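Local coordinates for sulfoquinovosidase (PDB 5OHT), which hydrolyses sulfoquinovosyl diacylglycerides and simple sulfoquinovosides, releasing the sulfoquinovose that Escherichia coli degrades as a source of carbon and sulfur, at residues 401-406 with 451-456; 302-307 with 331-336; 256-261 with 533-538. All coordinates share one frame; numbering follows the deposited sequence.

Interaction 1: residues 401-406 with 451-456; sequences GWMADF and LFFMRA. With 9VH ([(3~{S},4~{R},5~{R})-4,5-bis(oxidanyl)piperidin-3-yl]methanesulfonic acid), chain D.
Strand G401 to A404 runs parallel to strand L451 to M454, the two axes 4.7 Å apart and 14° askew. Backbone bonds pass both ways: F453 N donates to W402 O at 3.1 Å, A404 N to F453 O at 2.8 Å, and W402 N more weakly to L451 O. Past the strands a water joins the diverging chains, donating to A404 O and F406 O and accepting from R455 N. These are the fourth and fifth strands of the family 31 TIM barrel. On the face of W402 and F452, which packs against helix 422-443, F452 CB sits over the W402 indole, 3.9 Å from the centroid of its five-membered ring; the indole NE1 bonds to N437 of that helix. On the other face F453 holds its CG between backbone N and carbonyl carbon (chi1 51°), which lays the ring alongside the neighbouring strand, with M403 CA over its face, 3.8 Å from the F453 ring centroid. Just beyond the strand, the nucleophile D405 takes a bond from the ligand's ring nitrogen, N1 to OD2 at 2.6 Å. Its OD1 accepts a weak bond from F406 N and lies 3.4 Å from R455 NE, well out of the guanidinium plane; no N-H is aimed at it, and only the charges attract. NE also forms a salt bridge with E408. R455 CZ stands over one face of F406, toward its rim, in a cation-pi contact 4.5 Å from the F406 centroid, while the ligand's sulfonate O3 meets that ring at its edge.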
loop_
_atom_site.group_PDB
_atom_site.type_symbol
_atom_site.label_atom_id
_atom_site.label_comp_id
_atom_site.label_asym_id
_atom_site.label_seq_id
_atom_site.Cartn_x
_atom_site.Cartn_y
_atom_site.Cartn_z
ATOM N N GLY A 401 10.538 4.391 16.349
ATOM C CA GLY A 401 9.649 4.349 15.199
ATOM C C GLY A 401 8.245 4.844 15.552
ATOM O O GLY A 401 7.990 5.308 16.676
ATOM N N TRP A 402 7.354 4.792 14.580
ATOM C CA TRP A 402 6.006 5.275 14.729
ATOM C C TRP A 402 5.124 4.867 13.510
ATOM O O TRP A 402 5.644 4.623 12.397
ATOM C CB TRP A 402 5.974 6.811 14.929
ATOM C CG TRP A 402 6.682 7.605 13.889
ATOM C CD1 TRP A 402 6.177 7.984 12.644
ATOM C CD2 TRP A 402 8.019 8.115 13.944
ATOM N NE1 TRP A 402 7.138 8.683 11.945
ATOM C CE2 TRP A 402 8.289 8.732 12.691
ATOM C CE3 TRP A 402 9.046 8.065 14.913
ATOM C CZ2 TRP A 402 9.514 9.332 12.401
ATOM C CZ3 TRP A 402 10.267 8.646 14.623
ATOM C CH2 TRP A 402 10.501 9.285 13.374
ATOM N N MET A 403 3.812 4.780 13.755
ATOM C CA MET A 403 2.804 4.806 12.692
ATOM C C MET A 403 2.736 6.197 12.094
ATOM O O MET A 403 2.542 7.170 12.847
ATOM C CB MET A 403 1.441 4.418 13.290
ATOM C CG MET A 403 0.290 4.317 12.254
ATOM S SD MET A 403 -1.313 3.781 12.902
ATOM C CE MET A 403 -1.153 2.009 12.845
ATOM N N ALA A 404 2.987 6.308 10.765
ATOM C CA ALA A 404 2.808 7.532 10.041
ATOM C C ALA A 404 1.553 7.400 9.142
ATOM O O ALA A 404 1.576 6.840 8.030
ATOM C CB ALA A 404 4.063 7.838 9.238
ATOM N N ASP A 405 0.432 7.859 9.695
ATOM C CA ASP A 405 -0.910 7.516 9.230
ATOM C C ASP A 405 -1.517 8.503 8.249
ATOM O O ASP A 405 -0.997 9.595 8.062
ATOM C CB ASP A 405 -1.764 7.398 10.498
ATOM C CG ASP A 405 -3.060 6.643 10.336
ATOM O OD1 ASP A 405 -3.313 5.982 9.333
ATOM O OD2 ASP A 405 -3.854 6.721 11.272
ATOM N N PHE A 406 -2.647 8.132 7.653
ATOM C CA PHE A 406 -3.456 8.998 6.767
ATOM C C PHE A 406 -2.662 9.499 5.535
ATOM O O PHE A 406 -1.702 8.861 5.125
ATOM C CB PHE A 406 -4.129 10.169 7.561
ATOM C CG PHE A 406 -5.220 9.703 8.489
ATOM C CD1 PHE A 406 -6.551 9.581 8.023
ATOM C CD2 PHE A 406 -4.965 9.452 9.827
ATOM C CE1 PHE A 406 -7.559 9.185 8.879
ATOM C CE2 PHE A 406 -5.996 9.063 10.711
ATOM C CZ PHE A 406 -7.273 8.903 10.235
ATOM N N LEU A 451 12.276 2.985 12.487
ATOM C CA LEU A 451 11.329 2.444 11.480
ATOM C C LEU A 451 9.931 3.080 11.561
ATOM O O LEU A 451 9.235 2.921 12.593
ATOM C CB LEU A 451 11.193 0.909 11.601
ATOM C CG LEU A 451 10.263 0.397 10.454
ATOM C CD1 LEU A 451 10.967 0.345 9.099
ATOM C CD2 LEU A 451 9.470 -0.815 10.728
ATOM N N PHE A 452 9.507 3.772 10.497
ATOM C CA PHE A 452 8.107 4.252 10.400
ATOM C C PHE A 452 7.346 3.393 9.434
ATOM O O PHE A 452 7.943 2.764 8.534
ATOM C CB PHE A 452 7.961 5.768 10.108
ATOM C CG PHE A 452 8.558 6.235 8.796
ATOM C CD1 PHE A 452 9.870 6.619 8.727
ATOM C CD2 PHE A 452 7.803 6.254 7.616
ATOM C CE1 PHE A 452 10.438 7.050 7.545
ATOM C CE2 PHE A 452 8.392 6.671 6.411
ATOM C CZ PHE A 452 9.710 7.090 6.377
ATOM N N PHE A 453 6.009 3.325 9.645
ATOM C CA PHE A 453 5.156 2.530 8.783
ATOM C C PHE A 453 3.907 3.292 8.382
ATOM O O PHE A 453 3.323 4.021 9.197
ATOM C CB PHE A 453 4.862 1.122 9.406
ATOM C CG PHE A 453 4.350 1.157 10.850
ATOM C CD1 PHE A 453 5.226 1.279 11.897
ATOM C CD2 PHE A 453 3.006 1.036 11.122
ATOM C CE1 PHE A 453 4.796 1.286 13.222
ATOM C CE2 PHE A 453 2.571 1.057 12.451
ATOM C CZ PHE A 453 3.470 1.202 13.483
ATOM N N MET A 454 3.547 3.147 7.113
ATOM C CA MET A 454 2.470 3.921 6.405
ATOM C C MET A 454 1.392 3.047 5.825
ATOM O O MET A 454 1.641 1.883 5.504
ATOM C CB MET A 454 3.070 4.780 5.267
ATOM C CG MET A 454 4.214 5.617 5.709
ATOM S SD MET A 454 4.735 6.907 4.557
ATOM C CE MET A 454 3.299 7.986 4.602
ATOM N N ARG A 455 0.171 3.583 5.707
ATOM C CA ARG A 455 -0.935 2.867 5.017
ATOM C C ARG A 455 -1.224 3.456 3.637
ATOM O O ARG A 455 -1.645 2.705 2.742
ATOM C CB ARG A 455 -2.207 2.797 5.890
ATOM C CG ARG A 455 -3.018 4.085 5.968
ATOM C CD ARG A 455 -4.321 4.023 6.773
ATOM N NE ARG A 455 -5.149 5.219 6.532
ATOM C CZ ARG A 455 -6.349 5.445 7.127
ATOM N NH1 ARG A 455 -6.833 4.560 8.014
ATOM N NH2 ARG A 455 -7.075 6.530 6.819
ATOM N N ALA A 456 -1.039 4.778 3.477
ATOM C CA ALA A 456 -1.303 5.470 2.209
ATOM C C ALA A 456 0.002 5.526 1.410
ATOM O O ALA A 456 1.134 5.440 1.964
ATOM C CB ALA A 456 -1.814 6.913 2.411
HETATM O O1 9VH D . -8.403 6.899 15.749
HETATM S S1 9VH D . -7.257 7.584 15.248
HETATM O O2 9VH D . -6.628 8.603 16.004
HETATM O O3 9VH D . -7.591 8.238 13.941
HETATM C C1 9VH D . -5.964 6.413 14.880
HETATM C C2 9VH D . -6.360 5.169 14.063
HETATM C C3 9VH D . -6.809 5.507 12.650
HETATM N N1 9VH D . -5.931 5.141 11.521
HETATM C C4 9VH D . -5.551 3.719 11.524
HETATM C C5 9VH D . -5.566 3.057 12.907
HETATM O O4 9VH D . -4.607 2.022 12.973
HETATM C C6 9VH D . -5.301 4.053 14.035
HETATM O O5 9VH D . -5.345 3.336 15.271
HETATM O O HOH W 1 -0.162 6.545 5.902
#

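Interaction 2: residues 302-307 with 331-336; sequences VMWNWK and LAYINP. With 9VH ([(3~{S},4~{R},5~{R})-4,5-bis(oxidanyl)piperidin-3-yl]methanesulfonic acid), chain D.
V302 and W304 form part of the sulfonate-binding wall of the sulfoquinovose site, and W304 is backed by N335, just past the end of the third barrel strand. V302 N and W304 NE1 both donate to sulfonate O2 of the ligand, each at 3.0 Å, and the indole bond is almost straight, with the oxygen in the ring plane. Behind this first shell N335 holds CG between its backbone N and carbonyl carbon (chi1 78°), which puts the amide on one face of W304, the two planes 81° apart, with ND2 above the middle of the ring system and 3.3 Å from W304 CE2. The N335 amide is itself fixed at both ends: ND2 donates to Y333 OH at 3.3 Å, within the amide plane, and OD1 accepts from Y337 N. The hydroxyl of Y333 also bonds to OD2 of the nucleophile D405, so one chain of contacts links the sulfonate-binding indole to the catalytic carboxylate. V302 adds its CG2 over a face of the Y333 ring. W306 packs against Y333, I334 and N335: I334 CG1 lies over its five-membered ring, 3.7 Å from the centroid, and W306 CH2 approaches Y333 CE1 at 3.6 Å, the rings inclined at 47°. W306 NE1 bonds to Y337 O. W304 and W306 each centre an inverse gamma turn. Around them, I334 continues onto helix 380-395, W306 leans on L344 of helix 343-351, and strand 337-339 touches both tryptophans, while F406, in the loop after strand 401-404, meets the W304 ring edge-to-face.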
loop_
_atom_site.group_PDB
_atom_site.type_symbol
_atom_site.label_atom_id
_atom_site.label_comp_id
_atom_site.label_asym_id
_atom_site.label_seq_id
_atom_site.Cartn_x
_atom_site.Cartn_y
_atom_site.Cartn_z
ATOM N N VAL A 302 -6.884 8.836 19.002
ATOM C CA VAL A 302 -5.732 9.586 19.463
ATOM C C VAL A 302 -6.088 11.118 19.493
ATOM O O VAL A 302 -6.928 11.590 18.711
ATOM C CB VAL A 302 -4.551 9.365 18.516
ATOM C CG1 VAL A 302 -3.352 10.174 18.949
ATOM C CG2 VAL A 302 -4.231 7.868 18.415
ATOM N N MET A 303 -5.433 11.851 20.397
ATOM C CA MET A 303 -5.496 13.339 20.420
ATOM C C MET A 303 -4.506 13.874 19.411
ATOM O O MET A 303 -3.296 13.720 19.628
ATOM C CB MET A 303 -5.174 13.928 21.829
ATOM C CG MET A 303 -5.243 15.471 21.863
ATOM S SD MET A 303 -6.759 16.194 21.132
ATOM C CE MET A 303 -7.983 15.686 22.275
ATOM N N TRP A 304 -4.977 14.486 18.328
ATOM C CA TRP A 304 -4.072 14.864 17.222
ATOM C C TRP A 304 -3.340 16.174 17.510
ATOM O O TRP A 304 -3.579 17.201 16.834
ATOM C CB TRP A 304 -4.836 14.959 15.878
ATOM C CG TRP A 304 -5.463 13.625 15.372
ATOM C CD1 TRP A 304 -5.483 12.405 16.012
ATOM C CD2 TRP A 304 -6.154 13.439 14.127
ATOM N NE1 TRP A 304 -6.117 11.469 15.217
ATOM C CE2 TRP A 304 -6.557 12.082 14.064
ATOM C CE3 TRP A 304 -6.464 14.293 13.049
ATOM C CZ2 TRP A 304 -7.229 11.567 12.972
ATOM C CZ3 TRP A 304 -7.173 13.774 11.953
ATOM C CH2 TRP A 304 -7.553 12.423 11.932
ATOM N N ASN A 305 -2.414 16.134 18.495
ATOM C CA ASN A 305 -1.463 17.215 18.739
ATOM C C ASN A 305 -0.135 16.570 19.092
ATOM O O ASN A 305 -0.047 15.875 20.094
ATOM C CB ASN A 305 -1.985 18.114 19.887
ATOM C CG ASN A 305 -1.221 19.433 19.966
ATOM O OD1 ASN A 305 -1.274 20.232 19.045
ATOM N ND2 ASN A 305 -0.509 19.643 21.061
ATOM N N TRP A 306 0.883 16.736 18.249
ATOM C CA TRP A 306 2.050 15.842 18.228
ATOM C C TRP A 306 3.164 16.218 19.215
ATOM O O TRP A 306 4.302 16.579 18.843
ATOM C CB TRP A 306 2.574 15.624 16.774
ATOM C CG TRP A 306 1.400 15.464 15.819
ATOM C CD1 TRP A 306 1.089 16.282 14.777
ATOM C CD2 TRP A 306 0.365 14.486 15.878
ATOM N NE1 TRP A 306 -0.057 15.857 14.158
ATOM C CE2 TRP A 306 -0.540 14.766 14.819
ATOM C CE3 TRP A 306 0.107 13.404 16.712
ATOM C CZ2 TRP A 306 -1.642 13.988 14.552
ATOM C CZ3 TRP A 306 -1.010 12.640 16.459
ATOM C CH2 TRP A 306 -1.851 12.910 15.358
ATOM N N LYS A 307 2.773 16.153 20.488
ATOM C CA LYS A 307 3.638 16.445 21.622
ATOM C C LYS A 307 3.358 15.380 22.698
ATOM O O LYS A 307 2.206 15.076 22.976
ATOM C CB LYS A 307 3.295 17.827 22.182
ATOM C CG LYS A 307 3.761 18.956 21.311
ATOM C CD LYS A 307 3.109 20.291 21.670
ATOM C CE LYS A 307 3.679 21.445 20.831
ATOM N NZ LYS A 307 2.656 22.512 20.726
ATOM N N LEU A 331 7.556 2.920 20.205
ATOM C CA LEU A 331 7.000 3.476 18.952
ATOM C C LEU A 331 5.722 4.281 19.219
ATOM O O LEU A 331 4.904 3.898 20.035
ATOM C CB LEU A 331 6.679 2.346 17.924
ATOM C CG LEU A 331 7.899 1.536 17.422
ATOM C CD1 LEU A 331 8.241 0.422 18.415
ATOM C CD2 LEU A 331 7.633 0.938 15.991
ATOM N N ALA A 332 5.580 5.385 18.496
ATOM C CA ALA A 332 4.517 6.352 18.712
ATOM C C ALA A 332 3.568 6.465 17.457
ATOM O O ALA A 332 3.349 5.455 16.748
ATOM C CB ALA A 332 5.165 7.684 19.079
ATOM N N TYR A 333 3.001 7.652 17.230
ATOM C CA TYR A 333 1.940 7.877 16.223
ATOM C C TYR A 333 1.991 9.339 15.770
ATOM O O TYR A 333 1.997 10.252 16.632
ATOM C CB TYR A 333 0.540 7.531 16.798
ATOM C CG TYR A 333 -0.623 7.807 15.852
ATOM C CD1 TYR A 333 -1.123 9.107 15.664
ATOM C CD2 TYR A 333 -1.142 6.793 15.001
ATOM C CE1 TYR A 333 -2.111 9.375 14.731
ATOM C CE2 TYR A 333 -2.122 7.081 14.062
ATOM C CZ TYR A 333 -2.586 8.387 13.912
ATOM O OH TYR A 333 -3.560 8.665 13.004
ATOM N N ILE A 334 1.964 9.585 14.453
ATOM C CA ILE A 334 1.736 10.915 13.880
ATOM C C ILE A 334 0.922 10.829 12.534
ATOM O O ILE A 334 0.891 9.738 11.871
ATOM C CB ILE A 334 3.041 11.662 13.704
ATOM C CG1 ILE A 334 2.827 13.151 13.314
ATOM C CG2 ILE A 334 3.961 10.982 12.678
ATOM C CD1 ILE A 334 4.080 13.971 13.514
ATOM N N ASN A 335 0.212 11.901 12.191
ATOM C CA ASN A 335 -0.408 12.110 10.877
ATOM C C ASN A 335 -0.186 13.553 10.449
ATOM O O ASN A 335 0.304 14.373 11.270
ATOM C CB ASN A 335 -1.860 11.560 10.812
ATOM C CG ASN A 335 -2.886 12.464 11.477
ATOM O OD1 ASN A 335 -2.885 13.672 11.267
ATOM N ND2 ASN A 335 -3.783 11.856 12.282
ATOM N N PRO A 336 -0.458 13.893 9.155
ATOM C CA PRO A 336 -0.151 15.256 8.659
ATOM C C PRO A 336 -1.246 16.311 8.867
ATOM O O PRO A 336 -1.274 17.369 8.152
ATOM C CB PRO A 336 0.133 14.995 7.177
ATOM C CG PRO A 336 -0.786 13.924 6.827
ATOM C CD PRO A 336 -0.977 13.055 8.066
HETATM O O1 9VH D . -8.403 6.899 15.749
HETATM S S1 9VH D . -7.257 7.584 15.248
HETATM O O2 9VH D . -6.628 8.603 16.004
HETATM O O3 9VH D . -7.591 8.238 13.941
HETATM C C1 9VH D . -5.964 6.413 14.880
HETATM C C2 9VH D . -6.360 5.169 14.063
HETATM C C3 9VH D . -6.809 5.507 12.650
HETATM N N1 9VH D . -5.931 5.141 11.521
HETATM C C4 9VH D . -5.551 3.719 11.524
HETATM C C5 9VH D . -5.566 3.057 12.907
HETATM O O4 9VH D . -4.607 2.022 12.973
HETATM C C6 9VH D . -5.301 4.053 14.035
HETATM O O5 9VH D . -5.345 3.336 15.271
#

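Interaction 3: residues 256-261 with 533-538; sequences GVTLGI and MMRTHE. With 9VH ([(3~{S},4~{R},5~{R})-4,5-bis(oxidanyl)piperidin-3-yl]methanesulfonic acid), chain D.
The hydroxyl of T536 is gripped by two partners: G260 N donates to OG1 at 2.8 Å, and a water lies 2.7 Å from T536 OG1. That water also donates to G260 O, as does a second water, which gives its other proton to E538 OE2; the remaining carboxylate oxygen of E538 accepts from Q262. OG1 reaches the neighbouring strand because it sits between the backbone N and carbonyl carbon of T536 (chi1 73°). With a valine in its place, the amide of G260 would probably be left without its acceptor and the bridging water would lose an anchor. Ordinary strand pairing comes before this point: T258 N donates to M534 O at 3.0 Å and T536 N to T258 O at 3.0 Å, forming a single bridge of T258 with R535. Here the first and eighth strands of the TIM barrel meet and close the ring. Farther along, a hydroxyl replaces a carbonyl as acceptor, and T536 O is buried with no partner in the model. G260 suits this approach, since a CB on it would run into T536 O. V257 CG2 packs on M534 CB at 4.0 Å, and both side chains continue onto T562 of helix 552-567. R535 instead turns away from strand 257-260, to a salt bridge with D504 and cation-pi contacts with W469 and W286. H537, its CG anti to the backbone N (chi1 -155°), carries its ring to the bound piperidine sulfonate, where NE2 bonds both hydroxyls, 2.9 Å from O4 and 2.9 Å from O5.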
loop_
_atom_site.group_PDB
_atom_site.type_symbol
_atom_site.label_atom_id
_atom_site.label_comp_id
_atom_site.label_asym_id
_atom_site.label_seq_id
_atom_site.Cartn_x
_atom_site.Cartn_y
_atom_site.Cartn_z
ATOM N N GLY A 256 11.188 -9.877 17.728
ATOM C CA GLY A 256 9.978 -10.362 18.414
ATOM C C GLY A 256 8.749 -9.571 17.936
ATOM O O GLY A 256 8.824 -8.984 16.874
ATOM N N VAL A 257 7.687 -9.570 18.767
ATOM C CA VAL A 257 6.448 -8.860 18.508
ATOM C C VAL A 257 6.449 -7.462 19.153
ATOM O O VAL A 257 7.019 -7.251 20.275
ATOM C CB VAL A 257 5.217 -9.654 18.965
ATOM C CG1 VAL A 257 5.188 -9.868 20.484
ATOM C CG2 VAL A 257 3.887 -9.012 18.442
ATOM N N THR A 258 5.864 -6.500 18.429
ATOM C CA THR A 258 5.684 -5.130 18.928
ATOM C C THR A 258 4.255 -5.099 19.476
ATOM O O THR A 258 3.286 -5.322 18.719
ATOM C CB THR A 258 5.922 -4.057 17.845
ATOM O OG1 THR A 258 7.325 -4.043 17.463
ATOM C CG2 THR A 258 5.546 -2.634 18.349
ATOM N N LEU A 259 4.121 -4.835 20.766
ATOM C CA LEU A 259 2.821 -4.917 21.444
ATOM C C LEU A 259 2.100 -3.562 21.327
ATOM O O LEU A 259 2.633 -2.530 21.794
ATOM C CB LEU A 259 3.012 -5.264 22.935
ATOM C CG LEU A 259 3.674 -6.605 23.334
ATOM C CD1 LEU A 259 3.837 -6.706 24.872
ATOM C CD2 LEU A 259 2.916 -7.814 22.857
ATOM N N GLY A 260 0.896 -3.572 20.768
ATOM C CA GLY A 260 0.037 -2.399 20.721
ATOM C C GLY A 260 -0.711 -2.265 22.059
ATOM O O GLY A 260 -1.511 -3.155 22.469
ATOM N N ILE A 261 -0.433 -1.163 22.741
ATOM C CA ILE A 261 -0.947 -0.937 24.114
ATOM C C ILE A 261 -1.342 0.556 24.230
ATOM O O ILE A 261 -0.644 1.409 23.706
ATOM C CB ILE A 261 0.123 -1.277 25.192
ATOM C CG1 ILE A 261 0.647 -2.721 25.077
ATOM C CG2 ILE A 261 -0.503 -1.092 26.584
ATOM C CD1 ILE A 261 1.976 -2.988 25.799
ATOM N N MET A 533 7.300 -8.466 9.739
ATOM C CA MET A 533 7.090 -7.671 10.975
ATOM C C MET A 533 5.837 -8.121 11.697
ATOM O O MET A 533 4.810 -8.300 11.043
ATOM C CB MET A 533 6.997 -6.177 10.602
ATOM C CG MET A 533 6.803 -5.258 11.843
ATOM S SD MET A 533 7.020 -3.515 11.349
ATOM C CE MET A 533 6.442 -2.811 12.883
ATOM N N MET A 534 5.946 -8.298 13.027
ATOM C CA MET A 534 4.870 -8.673 13.892
ATOM C C MET A 534 4.479 -7.505 14.805
ATOM O O MET A 534 5.300 -7.058 15.579
ATOM C CB MET A 534 5.214 -9.878 14.771
ATOM C CG MET A 534 5.525 -11.188 14.030
ATOM S SD MET A 534 5.688 -12.685 15.087
ATOM C CE MET A 534 3.995 -12.956 15.607
ATOM N N ARG A 535 3.226 -7.025 14.706
ATOM C CA ARG A 535 2.775 -5.892 15.529
ATOM C C ARG A 535 1.298 -6.063 15.773
ATOM O O ARG A 535 0.572 -6.325 14.799
ATOM C CB ARG A 535 3.019 -4.547 14.846
ATOM C CG ARG A 535 2.434 -3.330 15.601
ATOM C CD ARG A 535 2.516 -2.033 14.797
ATOM N NE ARG A 535 1.892 -2.118 13.448
ATOM C CZ ARG A 535 0.582 -2.096 13.245
ATOM N NH1 ARG A 535 -0.284 -1.982 14.256
ATOM N NH2 ARG A 535 0.098 -2.205 12.004
ATOM N N THR A 536 0.855 -5.917 17.049
ATOM C CA THR A 536 -0.569 -6.024 17.378
ATOM C C THR A 536 -1.292 -4.661 17.402
ATOM O O THR A 536 -0.661 -3.598 17.326
ATOM C CB THR A 536 -0.797 -6.747 18.749
ATOM O OG1 THR A 536 -0.429 -5.895 19.828
ATOM C CG2 THR A 536 -0.096 -8.088 18.832
ATOM N N HIS A 537 -2.615 -4.714 17.522
ATOM C CA HIS A 537 -3.487 -3.512 17.611
ATOM C C HIS A 537 -4.673 -3.830 18.537
ATOM O O HIS A 537 -5.261 -4.878 18.452
ATOM C CB HIS A 537 -4.015 -3.088 16.178
ATOM C CG HIS A 537 -4.395 -1.635 16.047
ATOM N ND1 HIS A 537 -4.983 -0.909 17.075
ATOM C CD2 HIS A 537 -4.200 -0.752 15.021
ATOM C CE1 HIS A 537 -5.096 0.358 16.694
ATOM N NE2 HIS A 537 -4.603 0.493 15.455
ATOM N N GLU A 538 -4.963 -2.940 19.490
ATOM C CA GLU A 538 -6.201 -3.112 20.318
ATOM C C GLU A 538 -7.530 -2.997 19.560
ATOM O O GLU A 538 -8.541 -3.645 19.947
ATOM C CB GLU A 538 -6.194 -2.089 21.492
ATOM C CG GLU A 538 -5.096 -2.370 22.519
ATOM C CD GLU A 538 -5.177 -1.443 23.783
ATOM O OE1 GLU A 538 -5.861 -0.397 23.727
ATOM O OE2 GLU A 538 -4.493 -1.778 24.821
HETATM O O1 9VH D . -8.403 6.899 15.749
HETATM S S1 9VH D . -7.257 7.584 15.248
HETATM O O2 9VH D . -6.628 8.603 16.004
HETATM O O3 9VH D . -7.591 8.238 13.941
HETATM C C1 9VH D . -5.964 6.413 14.880
HETATM C C2 9VH D . -6.360 5.169 14.063
HETATM C C3 9VH D . -6.809 5.507 12.650
HETATM N N1 9VH D . -5.931 5.141 11.521
HETATM C C4 9VH D . -5.551 3.719 11.524
HETATM C C5 9VH D . -5.566 3.057 12.907
HETATM O O4 9VH D . -4.607 2.022 12.973
HETATM C C6 9VH D . -5.301 4.053 14.035
HETATM O O5 9VH D . -5.345 3.336 15.271
HETATM O O HOH W 2 8.515 -7.560 14.515
HETATM O O HOH W 3 -2.751 -5.073 20.813
HETATM O O HOH W 4 -3.065 -4.028 24.884
#

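All three contacts are buried in the TIM barrel, and each lends groups to the same ligand. Interactions 1 and 3 join neighbouring barrel strands through backbone bonds, though interaction 1 does so over several residues and interaction 3 at one bridge supplemented by a hydroxyl and waters. Interaction 2 presses a loop on a strand end by ring packing, with an amide on an indole face and apolar contacts, and without backbone pairing. Interactions 1 and 2 share hydrogen bonds through D405, while 1 and 3 touch by packing, F453 on R535 and L451 on M533. Their hydrogen bonds go to different parts of the ligand, respectively its nitrogen, a sulfonate oxygen and the hydroxyls; Q288 and R301 add to the site.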